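Local coordinates for protein oxaloacetate acetyl hydrolase (Cryphonectria parasitica, PDB 3LYE) that belongs to the phosphoenolpyruvate phosphomutase family of TIM-barrel enzymes and carries bound calcium ions, at residues Asp73-Ala78 with Tyr112-Val117; Glu144-Ile149 with Leu184-Asp189. All blocks are in the same frame, centred on the assembly; numbering follows the deposited sequence.

Contact 1: Asp73-Ala78 with Tyr112-Val117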
loop_
_atom_site.group_PDB
_atom_site.type_symbol
_atom_site.label_atom_id
_atom_site.label_comp_id
_atom_site.label_asym_id
_atom_site.label_seq_id
_atom_site.Cartn_x
_atom_site.Cartn_y
_atom_site.Cartn_z
ATOM N N ASP A 73 2.241 6.649 -3.774
ATOM C CA ASP A 73 1.350 6.494 -4.914
ATOM C C ASP A 73 2.058 6.425 -6.248
ATOM O O ASP A 73 1.743 5.638 -7.134
ATOM C CB ASP A 73 0.362 7.659 -4.943
ATOM C CG ASP A 73 -0.305 7.876 -3.606
ATOM O OD1 ASP A 73 -1.171 7.064 -3.271
ATOM O OD2 ASP A 73 -0.006 8.896 -2.936
ATOM N N MET A 74 3.011 7.326 -6.385
ATOM C CA MET A 74 3.786 7.399 -7.619
ATOM C C MET A 74 4.682 6.209 -7.832
ATOM O O MET A 74 4.707 5.641 -8.919
ATOM C CB MET A 74 4.557 8.723 -7.653
ATOM C CG MET A 74 3.652 9.942 -7.683
ATOM S SD MET A 74 2.631 10.131 -9.153
ATOM C CE MET A 74 3.912 10.578 -10.330
ATOM N N ARG A 75 5.387 5.802 -6.795
ATOM C CA ARG A 75 6.250 4.656 -6.933
ATOM C C ARG A 75 5.409 3.407 -7.169
ATOM O O ARG A 75 5.770 2.572 -7.979
ATOM C CB ARG A 75 7.119 4.465 -5.689
ATOM C CG ARG A 75 8.090 3.313 -5.858
ATOM C CD ARG A 75 8.381 2.499 -4.659
ATOM N NE ARG A 75 9.223 1.355 -5.036
ATOM C CZ ARG A 75 9.596 0.381 -4.213
ATOM N NH1 ARG A 75 10.340 -0.653 -4.631
ATOM N NH2 ARG A 75 9.224 0.444 -2.950
ATOM N N ASP A 76 4.300 3.259 -6.457
ATOM C CA ASP A 76 3.509 2.058 -6.677
ATOM C C ASP A 76 3.009 1.953 -8.096
ATOM O O ASP A 76 3.031 0.875 -8.693
ATOM C CB ASP A 76 2.344 1.989 -5.700
ATOM C CG ASP A 76 2.780 1.502 -4.324
ATOM O OD1 ASP A 76 1.900 1.372 -3.454
ATOM O OD2 ASP A 76 3.996 1.257 -4.125
ATOM N N ASN A 77 2.535 3.054 -8.673
ATOM C CA ASN A 77 2.035 2.991 -10.038
ATOM C C ASN A 77 3.170 2.759 -11.020
ATOM O O ASN A 77 3.017 2.006 -11.971
ATOM C CB ASN A 77 1.248 4.255 -10.361
ATOM C CG ASN A 77 0.134 4.030 -11.362
ATOM O OD1 ASN A 77 -0.505 2.982 -11.378
ATOM N ND2 ASN A 77 -0.135 5.033 -12.159
ATOM N N ALA A 78 4.309 3.388 -10.801
ATOM C CA ALA A 78 5.435 3.224 -11.704
ATOM C C ALA A 78 6.021 1.828 -11.634
ATOM O O ALA A 78 6.395 1.278 -12.636
ATOM C CB ALA A 78 6.502 4.291 -11.429
ATOM N N TYR A 112 12.544 4.713 -7.458
ATOM C CA TYR A 112 12.249 4.614 -8.882
ATOM C C TYR A 112 13.288 3.677 -9.516
ATOM O O TYR A 112 12.951 2.788 -10.310
ATOM C CB TYR A 112 12.246 5.975 -9.569
ATOM C CG TYR A 112 10.946 6.750 -9.501
ATOM C CD1 TYR A 112 10.042 6.590 -8.439
ATOM C CD2 TYR A 112 10.656 7.674 -10.475
ATOM C CE1 TYR A 112 8.883 7.340 -8.390
ATOM C CE2 TYR A 112 9.512 8.417 -10.433
ATOM C CZ TYR A 112 8.613 8.236 -9.388
ATOM O OH TYR A 112 7.461 9.003 -9.346
ATOM N N ILE A 113 14.555 3.885 -9.201
ATOM C CA ILE A 113 15.599 3.036 -9.757
ATOM C C ILE A 113 15.379 1.557 -9.415
ATOM O O ILE A 113 15.459 0.688 -10.290
ATOM C CB ILE A 113 16.995 3.518 -9.293
ATOM C CG1 ILE A 113 17.372 4.785 -10.081
ATOM C CG2 ILE A 113 18.095 2.469 -9.476
ATOM C CD1 ILE A 113 18.582 5.505 -9.544
ATOM N N ARG A 114 15.135 1.288 -8.137
ATOM C CA ARG A 114 14.880 -0.066 -7.634
ATOM C C ARG A 114 13.693 -0.714 -8.325
ATOM O O ARG A 114 13.661 -1.937 -8.514
ATOM C CB ARG A 114 14.555 -0.031 -6.104
ATOM C CG ARG A 114 15.772 0.120 -5.286
ATOM C CD ARG A 114 15.521 0.505 -3.844
ATOM N NE ARG A 114 14.415 -0.175 -3.226
ATOM C CZ ARG A 114 13.873 0.179 -2.077
ATOM N NH1 ARG A 114 12.818 -0.500 -1.635
ATOM N NH2 ARG A 114 14.392 1.176 -1.371
ATOM N N SER A 115 12.710 0.117 -8.649
ATOM C CA SER A 115 11.483 -0.334 -9.297
ATOM C C SER A 115 11.579 -0.463 -10.810
ATOM O O SER A 115 10.578 -0.654 -11.480
ATOM C CB SER A 115 10.320 0.591 -8.944
ATOM O OG SER A 115 9.912 0.426 -7.595
ATOM N N GLY A 116 12.775 -0.349 -11.364
ATOM C CA GLY A 116 12.970 -0.501 -12.794
ATOM C C GLY A 116 12.564 0.667 -13.653
ATOM O O GLY A 116 12.498 0.522 -14.865
ATOM N N VAL A 117 12.318 1.817 -13.040
ATOM C CA VAL A 117 11.939 2.979 -13.817
ATOM C C VAL A 117 13.184 3.472 -14.575
ATOM O O VAL A 117 14.288 3.461 -14.072
ATOM C CB VAL A 117 11.366 4.057 -12.905
ATOM C CG1 VAL A 117 11.020 5.306 -13.687
ATOM C CG2 VAL A 117 10.153 3.539 -12.143
#
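Arg-75 and Ser-115 join two neighbouring helices, 71-82 and 102-114, on the outside of the TIM barrel, beside strand 91-94. The polar grip comes first. A chi1 of -177° swings the Arg-75 chain away from its own backbone N and across to the end of the other helix, and its NE gives a hydrogen bond of 2.8 Å to OG of Ser-115, which lies at the guanidinium edge, near its plane. NH1 adds a weak second bond to the same OG at 3.2 Å. That hydroxyl is also held by His-111 O and Asp-79 OD2 of the same chain, so a small serine suits a place where several groups meet. The Arg-75 and Arg-114 guanidiniums are turned 74° apart; Asp-79 OD1 of the second subunit draws both in through salt bridges.

The helix end itself is a Schellman motif: Val-117 N bonds to Tyr-112 O at 3.0 Å, and Gly-116 readily adopts the positive phi of 77° needed there.

Apolar contacts complete the joint. CB of Ala-78, a small residue, meets CG2 of Val-117 at 3.8 Å. Tyr-112 reaches past Arg-75, its CZ 4.4 Å from Met-74 CB. The polar OH of Tyr-112 is hydrogen-bonded to Asp-94 O, the carbonyl of a calcium-site residue.

Contact 2: Glu144-Ile149 with Leu184-Asp189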
loop_
_atom_site.group_PDB
_atom_site.type_symbol
_atom_site.label_atom_id
_atom_site.label_comp_id
_atom_site.label_asym_id
_atom_site.label_seq_id
_atom_site.Cartn_x
_atom_site.Cartn_y
_atom_site.Cartn_z
ATOM N N GLU A 144 17.700 26.620 -4.778
ATOM C CA GLU A 144 16.833 25.611 -4.173
ATOM C C GLU A 144 16.531 24.498 -5.181
ATOM O O GLU A 144 16.422 23.327 -4.826
ATOM C CB GLU A 144 15.523 26.225 -3.699
ATOM C CG GLU A 144 15.614 27.288 -2.616
ATOM C CD GLU A 144 14.220 27.816 -2.234
ATOM O OE1 GLU A 144 13.557 27.124 -1.434
ATOM O OE2 GLU A 144 13.766 28.876 -2.748
ATOM N N TYR A 145 16.370 24.869 -6.444
ATOM C CA TYR A 145 16.117 23.877 -7.467
ATOM C C TYR A 145 17.338 22.979 -7.666
ATOM O O TYR A 145 17.217 21.767 -7.788
ATOM C CB TYR A 145 15.786 24.558 -8.767
ATOM C CG TYR A 145 15.679 23.690 -9.973
ATOM C CD1 TYR A 145 14.829 22.588 -9.984
ATOM C CD2 TYR A 145 16.349 24.011 -11.143
ATOM C CE1 TYR A 145 14.682 21.827 -11.122
ATOM C CE2 TYR A 145 16.182 23.266 -12.284
ATOM C CZ TYR A 145 15.356 22.178 -12.271
ATOM O OH TYR A 145 15.209 21.469 -13.427
ATOM N N LEU A 146 18.522 23.573 -7.673
ATOM C CA LEU A 146 19.754 22.818 -7.859
ATOM C C LEU A 146 19.995 21.855 -6.705
ATOM O O LEU A 146 20.630 20.827 -6.922
ATOM C CB LEU A 146 20.934 23.710 -8.156
ATOM C CG LEU A 146 20.776 24.516 -9.428
ATOM C CD1 LEU A 146 21.921 25.516 -9.553
ATOM C CD2 LEU A 146 20.698 23.623 -10.631
ATOM N N VAL A 147 19.497 22.166 -5.512
ATOM C CA VAL A 147 19.609 21.256 -4.368
ATOM C C VAL A 147 18.854 19.959 -4.776
ATOM O O VAL A 147 19.318 18.848 -4.521
ATOM C CB VAL A 147 18.998 21.859 -3.082
ATOM C CG1 VAL A 147 18.832 20.791 -2.028
ATOM C CG2 VAL A 147 19.884 22.951 -2.559
ATOM N N ARG A 148 17.675 20.108 -5.382
ATOM C CA ARG A 148 16.903 18.941 -5.813
ATOM C C ARG A 148 17.660 18.165 -6.888
ATOM O O ARG A 148 17.816 16.930 -6.800
ATOM C CB ARG A 148 15.472 19.363 -6.291
ATOM C CG ARG A 148 14.805 20.262 -5.183
ATOM C CD ARG A 148 13.350 20.304 -4.762
ATOM N NE ARG A 148 12.618 21.042 -5.693
ATOM C CZ ARG A 148 11.458 21.737 -5.621
ATOM N NH1 ARG A 148 10.812 22.222 -4.527
ATOM N NH2 ARG A 148 11.037 22.096 -6.802
ATOM N N ILE A 149 18.176 18.862 -7.893
ATOM C CA ILE A 149 18.880 18.182 -8.959
ATOM C C ILE A 149 20.112 17.449 -8.402
ATOM O O ILE A 149 20.358 16.293 -8.730
ATOM C CB ILE A 149 19.278 19.150 -10.080
ATOM C CG1 ILE A 149 18.046 19.821 -10.713
ATOM C CG2 ILE A 149 20.076 18.432 -11.132
ATOM C CD1 ILE A 149 17.101 18.869 -11.381
ATOM N N LEU A 184 18.266 25.491 -16.881
ATOM C CA LEU A 184 18.533 24.243 -17.563
ATOM C C LEU A 184 20.042 24.059 -17.699
ATOM O O LEU A 184 20.554 22.970 -17.480
ATOM C CB LEU A 184 17.820 24.184 -18.898
ATOM C CG LEU A 184 16.298 24.029 -18.791
ATOM C CD1 LEU A 184 15.713 24.124 -20.217
ATOM C CD2 LEU A 184 15.883 22.747 -18.117
ATOM N N ARG A 185 20.757 25.120 -18.052
ATOM C CA ARG A 185 22.205 25.005 -18.168
ATOM C C ARG A 185 22.796 24.632 -16.805
ATOM O O ARG A 185 23.715 23.797 -16.704
ATOM C CB ARG A 185 22.827 26.310 -18.641
ATOM C CG ARG A 185 22.655 26.548 -20.078
ATOM C CD ARG A 185 23.474 27.735 -20.522
ATOM N NE ARG A 185 23.279 27.945 -21.950
ATOM C CZ ARG A 185 22.914 29.087 -22.515
ATOM N NH1 ARG A 185 22.768 29.129 -23.835
ATOM N NH2 ARG A 185 22.721 30.183 -21.777
ATOM N N ALA A 186 22.296 25.245 -15.741
ATOM C CA ALA A 186 22.799 24.954 -14.406
ATOM C C ALA A 186 22.495 23.496 -14.049
ATOM O O ALA A 186 23.331 22.805 -13.471
ATOM C CB ALA A 186 22.229 25.900 -13.383
ATOM N N ALA A 187 21.304 23.027 -14.386
ATOM C CA ALA A 187 20.922 21.636 -14.101
ATOM C C ALA A 187 21.792 20.646 -14.853
ATOM O O ALA A 187 22.183 19.617 -14.319
ATOM C CB ALA A 187 19.457 21.399 -14.412
ATOM N N ARG A 188 22.092 20.966 -16.101
ATOM C CA ARG A 188 22.970 20.149 -16.914
ATOM C C ARG A 188 24.353 20.049 -16.189
ATOM O O ARG A 188 24.931 18.960 -16.070
ATOM C CB ARG A 188 23.173 20.829 -18.270
ATOM C CG ARG A 188 24.182 20.160 -19.219
ATOM C CD ARG A 188 24.569 21.156 -20.325
ATOM N NE ARG A 188 25.268 22.259 -19.657
ATOM C CZ ARG A 188 25.397 23.517 -20.084
ATOM N NH1 ARG A 188 26.052 24.369 -19.304
ATOM N NH2 ARG A 188 24.894 23.946 -21.249
ATOM N N ASP A 189 24.872 21.176 -15.695
ATOM C CA ASP A 189 26.172 21.165 -15.022
ATOM C C ASP A 189 26.142 20.309 -13.778
ATOM O O ASP A 189 27.155 19.699 -13.406
ATOM C CB ASP A 189 26.651 22.565 -14.726
ATOM C CG ASP A 189 27.139 23.268 -15.951
ATOM O OD1 ASP A 189 27.192 22.684 -17.081
ATOM O OD2 ASP A 189 27.477 24.450 -15.760
#
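OD1 of Asp-189, the last residue of the helix whose Ala-186 and Ala-187 pack against Leu-146, accepts two bonds from the preceding residue, Arg-188. The guanidinium comes side-on: NE of Arg-188 lies 3.2 Å and NH1 3.0 Å from Asp-189 OD1. Both donors approach from the same face, 42° out of the carboxylate plane, while the oxygen stays near the plane of the guanidinium. A carboxylate at the C-terminal end of a helix is probably unfavourably placed with respect to the helix dipole, a cost the salt bridge may partly offset. CA of Arg-185 sits over the centre of one face of the Arg-188 guanidinium, which probably helps hold the group in place.

The facing surfaces are apolar. Helices 142-158 and 177-189 lie on the outside of the TIM barrel, after the adjacent strands 119-122 and 164-169, and their local axes pass 9.8 Å apart at a crossing angle of -34°. Leu-146 bridges them with its forked end: CD1 rests 3.9 Å from Ala-186 CB, while CD2 reaches the backbone, 3.8 Å from Ala-187 N. Alanines suit the receiving side, since a bare methyl leaves the helix backbone accessible to the leucine branches.

Ala-187 CB also receives two bulkier neighbours, CE2 of the Tyr-145 ring at 4.3 Å and CG1 of Ile-149 at 4.3 Å. The isoleucine places CG1 anti to its carbonyl carbon (chi1 -60°), and the same atom lies 3.9 Å above one face of the Tyr-145 ring, offset toward its rim; CG2 of Ile-149 approaches the carbonyl oxygen of Ala-187. Tyr-145, Ile-149 and Ala-187 all lean on Ala-167 of strand 164-169, where a small residue gives room for three side chains from two helices.

How the contacts relate
Both contacts are largely buried and pair helices on the outer layer of the same barrel, but they share no element: their centres lie about 23 Å apart, their nearest atoms about 11 Å. Contact 1 uses helices 71-82 and 102-114 around strand 91-94, contact 2 helices 142-158 and 177-189 around strand 164-169. Contact 1 is nearer the chain's centre, and charged and hydroxyl groups bind across it as well as apolar ones; its arginines also form salt bridges to the second subunit. Contact 2 lies farther out; apolar groups join its helices, its charged pair stays within one segment, and Val-147 packs on Gly-300 of the second subunit. Calcium lies about 6 Å from the side chain of Met-74, about 13 Å from that of Tyr-145.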